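Local coordinates for protein Phosphoglucosamine/phosphogalactosamine mutase (Sulfolobus tokodaii, PDB 2F7L) that interconverts glucosamine 6-phosphate and glucosamine 1-phosphate, and the matching galactosamine phosphates, for the synthesis of UDP-N-acetylhexosamines, at residues R44-G49 against P208-R213; P179-G184 against N203-P208. One frame throughout, in Å; residues are numbered along the deposited sequence.

Contact 1: R44-G49 against P208-R213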
loop_
_atom_site.group_PDB
_atom_site.type_symbol
_atom_site.label_atom_id
_atom_site.label_comp_id
_atom_site.label_asym_id
_atom_site.label_seq_id
_atom_site.Cartn_x
_atom_site.Cartn_y
_atom_site.Cartn_z
ATOM N N ARG A 44 12.328 -10.112 3.531
ATOM C CA ARG A 44 11.610 -10.561 2.319
ATOM C C ARG A 44 10.186 -11.051 2.529
ATOM O O ARG A 44 9.801 -11.440 3.629
ATOM C CB ARG A 44 12.379 -11.689 1.629
ATOM C CG ARG A 44 12.202 -13.048 2.281
ATOM C CD ARG A 44 13.147 -14.041 1.645
ATOM N NE ARG A 44 12.498 -15.319 1.388
ATOM C CZ ARG A 44 12.510 -16.350 2.229
ATOM N NH1 ARG A 44 13.155 -16.254 3.397
ATOM N NH2 ARG A 44 11.873 -17.477 1.903
ATOM N N ASP A 45 9.396 -11.024 1.467
ATOM C CA ASP A 45 8.055 -11.526 1.589
ATOM C C ASP A 45 8.119 -13.005 1.185
ATOM O O ASP A 45 9.186 -13.617 1.193
ATOM C CB ASP A 45 7.085 -10.725 0.724
ATOM C CG ASP A 45 7.244 -11.002 -0.755
ATOM O OD1 ASP A 45 8.048 -11.891 -1.129
ATOM O OD2 ASP A 45 6.550 -10.326 -1.543
ATOM N N VAL A 46 7.008 -13.598 0.804
ATOM C CA VAL A 46 7.062 -15.016 0.510
ATOM C C VAL A 46 7.436 -15.449 -0.897
ATOM O O VAL A 46 7.680 -16.624 -1.124
ATOM C CB VAL A 46 5.702 -15.683 0.896
ATOM C CG1 VAL A 46 4.652 -15.426 -0.191
ATOM C CG2 VAL A 46 5.891 -17.167 1.143
ATOM N N ARG A 47 7.522 -14.510 -1.824
ATOM C CA ARG A 47 7.765 -14.825 -3.236
ATOM C C ARG A 47 8.841 -15.799 -3.727
ATOM O O ARG A 47 9.821 -16.087 -3.072
ATOM C CB ARG A 47 7.883 -13.518 -4.019
ATOM C CG ARG A 47 6.618 -12.721 -4.031
ATOM C CD ARG A 47 6.897 -11.292 -4.403
ATOM N NE ARG A 47 5.678 -10.486 -4.375
ATOM C CZ ARG A 47 4.678 -10.597 -5.254
ATOM N NH1 ARG A 47 4.748 -11.486 -6.247
ATOM N NH2 ARG A 47 3.601 -9.824 -5.127
ATOM N N ALA A 48 8.605 -16.293 -4.932
ATOM C CA ALA A 48 9.450 -17.241 -5.629
ATOM C C ALA A 48 10.969 -17.048 -5.597
ATOM O O ALA A 48 11.709 -18.005 -5.370
ATOM C CB ALA A 48 8.983 -17.355 -7.065
ATOM N N GLY A 49 11.501 -15.869 -5.823
ATOM C CA GLY A 49 12.966 -15.871 -5.781
ATOM C C GLY A 49 13.586 -15.536 -4.430
ATOM O O GLY A 49 14.758 -15.166 -4.338
ATOM N N PRO A 208 4.638 -19.436 -2.036
ATOM C CA PRO A 208 4.957 -18.530 -3.134
ATOM C C PRO A 208 4.226 -18.846 -4.458
ATOM O O PRO A 208 4.428 -18.156 -5.457
ATOM C CB PRO A 208 6.467 -18.662 -3.245
ATOM C CG PRO A 208 6.671 -20.088 -2.962
ATOM C CD PRO A 208 5.794 -20.293 -1.730
ATOM N N LEU A 209 3.392 -19.879 -4.495
ATOM C CA LEU A 209 2.668 -20.159 -5.739
ATOM C C LEU A 209 1.285 -19.524 -5.788
ATOM O O LEU A 209 0.651 -19.532 -6.837
ATOM C CB LEU A 209 2.562 -21.666 -6.017
ATOM C CG LEU A 209 3.617 -22.176 -7.008
ATOM C CD1 LEU A 209 4.959 -21.512 -6.684
ATOM C CD2 LEU A 209 3.749 -23.690 -6.951
ATOM N N PHE A 210 0.835 -18.973 -4.663
ATOM C CA PHE A 210 -0.455 -18.301 -4.566
ATOM C C PHE A 210 -1.578 -19.017 -5.286
ATOM O O PHE A 210 -2.410 -18.416 -5.944
ATOM C CB PHE A 210 -0.323 -16.886 -5.095
ATOM C CG PHE A 210 0.656 -16.063 -4.343
ATOM C CD1 PHE A 210 0.314 -15.498 -3.123
ATOM C CD2 PHE A 210 1.930 -15.848 -4.851
ATOM C CE1 PHE A 210 1.221 -14.725 -2.421
ATOM C CE2 PHE A 210 2.847 -15.076 -4.157
ATOM C CZ PHE A 210 2.490 -14.512 -2.941
ATOM N N SER A 211 -1.579 -20.324 -5.159
ATOM C CA SER A 211 -2.590 -21.165 -5.760
ATOM C C SER A 211 -4.031 -20.707 -5.548
ATOM O O SER A 211 -4.809 -20.665 -6.489
ATOM C CB SER A 211 -2.433 -22.571 -5.198
ATOM O OG SER A 211 -3.619 -23.294 -5.389
ATOM N N ALA A 212 -4.398 -20.365 -4.314
ATOM C CA ALA A 212 -5.781 -19.977 -4.029
ATOM C C ALA A 212 -6.319 -18.674 -4.652
ATOM O O ALA A 212 -7.512 -18.580 -4.983
ATOM C CB ALA A 212 -6.002 -19.966 -2.533
ATOM N N ARG A 213 -5.479 -17.656 -4.787
ATOM C CA ARG A 213 -5.940 -16.409 -5.392
ATOM C C ARG A 213 -4.764 -15.496 -5.685
ATOM O O ARG A 213 -3.665 -15.689 -5.162
ATOM C CB ARG A 213 -6.946 -15.674 -4.493
ATOM C CG ARG A 213 -6.364 -14.927 -3.311
ATOM C CD ARG A 213 -7.346 -13.954 -2.711
ATOM N NE ARG A 213 -6.866 -13.425 -1.432
ATOM C CZ ARG A 213 -6.056 -12.374 -1.267
ATOM N NH1 ARG A 213 -5.595 -11.694 -2.301
ATOM N NH2 ARG A 213 -5.736 -11.972 -0.047
#

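Contact 2: P179-G184 against N203-P208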
loop_
_atom_site.group_PDB
_atom_site.type_symbol
_atom_site.label_atom_id
_atom_site.label_comp_id
_atom_site.label_asym_id
_atom_site.label_seq_id
_atom_site.Cartn_x
_atom_site.Cartn_y
_atom_site.Cartn_z
ATOM N N PRO A 179 -4.310 -13.742 4.429
ATOM C CA PRO A 179 -2.973 -13.207 4.172
ATOM C C PRO A 179 -2.446 -13.541 2.786
ATOM O O PRO A 179 -1.288 -13.245 2.467
ATOM C CB PRO A 179 -2.148 -13.833 5.282
ATOM C CG PRO A 179 -2.789 -15.145 5.440
ATOM C CD PRO A 179 -4.239 -14.822 5.427
ATOM N N ALA A 180 -3.292 -14.162 1.971
ATOM C CA ALA A 180 -2.931 -14.517 0.598
ATOM C C ALA A 180 -1.721 -15.429 0.468
ATOM O O ALA A 180 -0.879 -15.247 -0.401
ATOM C CB ALA A 180 -2.717 -13.244 -0.235
ATOM N N ASN A 181 -1.651 -16.429 1.328
ATOM C CA ASN A 181 -0.549 -17.385 1.293
ATOM C C ASN A 181 0.812 -16.745 1.523
ATOM O O ASN A 181 1.852 -17.350 1.243
ATOM C CB ASN A 181 -0.575 -18.114 -0.034
ATOM C CG ASN A 181 -1.752 -19.022 -0.140
ATOM O OD1 ASN A 181 -2.528 -18.974 -1.102
ATOM N ND2 ASN A 181 -1.902 -19.871 0.856
ATOM N N SER A 182 0.797 -15.532 2.059
ATOM C CA SER A 182 2.025 -14.837 2.304
ATOM C C SER A 182 2.320 -14.295 3.709
ATOM O O SER A 182 1.560 -14.420 4.676
ATOM C CB SER A 182 2.153 -13.714 1.291
ATOM O OG SER A 182 3.388 -13.045 1.454
ATOM N N VAL A 183 3.475 -13.664 3.773
ATOM C CA VAL A 183 4.053 -13.076 4.961
ATOM C C VAL A 183 3.090 -12.394 5.958
ATOM O O VAL A 183 3.398 -12.257 7.141
ATOM C CB VAL A 183 5.214 -12.149 4.461
ATOM C CG1 VAL A 183 4.952 -10.692 4.785
ATOM C CG2 VAL A 183 6.544 -12.666 4.989
ATOM N N GLY A 184 1.920 -11.980 5.496
ATOM C CA GLY A 184 0.974 -11.333 6.398
ATOM C C GLY A 184 0.458 -12.298 7.457
ATOM O O GLY A 184 -0.046 -11.886 8.496
ATOM N N ASN A 203 -5.959 -19.378 3.670
ATOM C CA ASN A 203 -4.671 -19.195 3.013
ATOM C C ASN A 203 -3.592 -18.662 3.953
ATOM O O ASN A 203 -2.777 -17.828 3.571
ATOM C CB ASN A 203 -4.884 -18.277 1.817
ATOM C CG ASN A 203 -5.968 -18.802 0.917
ATOM O OD1 ASN A 203 -5.965 -19.996 0.572
ATOM N ND2 ASN A 203 -6.910 -17.939 0.542
ATOM N N GLY A 204 -3.595 -19.173 5.184
ATOM C CA GLY A 204 -2.637 -18.740 6.185
ATOM C C GLY A 204 -1.293 -19.428 6.068
ATOM O O GLY A 204 -0.339 -19.045 6.735
ATOM N N ASN A 205 -1.214 -20.466 5.247
ATOM C CA ASN A 205 0.060 -21.147 5.052
ATOM C C ASN A 205 0.862 -20.387 3.987
ATOM O O ASN A 205 0.286 -19.788 3.073
ATOM C CB ASN A 205 -0.163 -22.600 4.614
ATOM C CG ASN A 205 -0.922 -22.711 3.312
ATOM O OD1 ASN A 205 -0.430 -23.284 2.355
ATOM N ND2 ASN A 205 -2.128 -22.167 3.275
ATOM N N LEU A 206 2.183 -20.396 4.119
ATOM C CA LEU A 206 3.057 -19.708 3.174
ATOM C C LEU A 206 3.223 -20.479 1.886
ATOM O O LEU A 206 3.629 -21.639 1.901
ATOM C CB LEU A 206 4.426 -19.479 3.800
ATOM C CG LEU A 206 4.405 -18.587 5.048
ATOM C CD1 LEU A 206 5.800 -18.516 5.642
ATOM C CD2 LEU A 206 3.901 -17.185 4.692
ATOM N N ASP A 207 2.904 -19.842 0.761
ATOM C CA ASP A 207 3.041 -20.518 -0.523
ATOM C C ASP A 207 3.352 -19.575 -1.675
ATOM O O ASP A 207 2.446 -18.987 -2.269
ATOM C CB ASP A 207 1.781 -21.290 -0.848
ATOM C CG ASP A 207 1.989 -22.226 -2.007
ATOM O OD1 ASP A 207 3.105 -22.173 -2.588
ATOM O OD2 ASP A 207 1.062 -23.014 -2.336
ATOM N N PRO A 208 4.638 -19.436 -2.036
ATOM C CA PRO A 208 4.957 -18.530 -3.134
ATOM C C PRO A 208 4.226 -18.846 -4.458
ATOM O O PRO A 208 4.428 -18.156 -5.457
ATOM C CB PRO A 208 6.467 -18.662 -3.245
ATOM C CG PRO A 208 6.671 -20.088 -2.962
ATOM C CD PRO A 208 5.794 -20.293 -1.730
#

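Contact 1: R44-G49 against P208-R213
V46 and F210 pack against each other in the buried part of this contact, their side chains coming from opposite directions. The methyl CG1 of V46 approaches the ring obliquely and lies 3.6 Å from CZ of F210. With chi1 of V46 at 79°, CG1 sits between the backbone N and the carbonyl carbon, while CG2 of V46 comes 4.2 Å from CD of P208. At the ring edge, CG of R47 is 4.4 Å from CE2 of F210. Beyond that methylene the chain runs on past the ring edge: NE of R47 forms a salt bridge with OD2 of D45, 3.0 Å away, and the guanidinium continues to the backbone oxygens of S97, N99 and P100. D45 also accepts the backbone N-H of R47 through OD1 from above its carboxylate plane, closing an Asx turn. The outward side is more open. There P208 lies against the backbone of V46 and A48, and A48 is exposed to solvent; no hydrogen bond joins the two segments. The whole forms an apolar seam between the first two alpha/beta/alpha domains of the phosphohexose mutase fold, beside the active site, where S97, unphosphorylated here, is by similarity the serine that carries the phosphoryl group during catalysis.

Contact 2: P179-G184 against N203-P208
The backbone N-H of D207 reaches the carbonyl oxygen of N181 across 2.7 Å, nearly straight at 166° and on a lone pair in the carbonyl plane. The same oxygen takes a CA-H...O contact from L206. N181 gives two bonds back: its N lies 2.9 Å from O of N203 and its ND2 3.1 Å from O of N205, nearly linear and in the plane of its own amide, though tilted 23° from the carbonyl plane of N205. For that amide, chi1 of -69° sets CG beside the backbone N and brings ND2 to O of N205 and within 3.5 Å of CB of N203. N181 stands in the type I' turn from P179 to S182, closed by S182 N to P179 O. The turn and the loop it meets leave the two parallel strands, 174-178 and 198-201, of a beta-alpha-beta crossover in domain II. Without the amide, as with an alanine here, O of N205 would probably lose this donor and a gap would open beside CB of N203. CG of P179 packs 3.3 Å from O of N203, while CD2 of L206 packs against the carbonyl group of S182, whose OG is bonded to O of G242.

Overall arrangement
From the N terminus, the chain leaves strand 39-44 of the first domain and enters loop 44-49, the first half of contact 1. It then runs through the rest of that domain and into domain II, where strand 174-178 leads to the segment 179-184, which opens with a turn. Helix 188-194 and strand 198-201 bring it back at 203-208, so contact 2 closes a short loop within domain II. From the shared P208 onward, 208-213 returns to 44-49 and closes the much longer loop in which contact 2 is nested. The centres of the two contacts are about 7 Å apart. V46 touches S182 and F210 touches A180, linking the domain boundary to the internal loop pair.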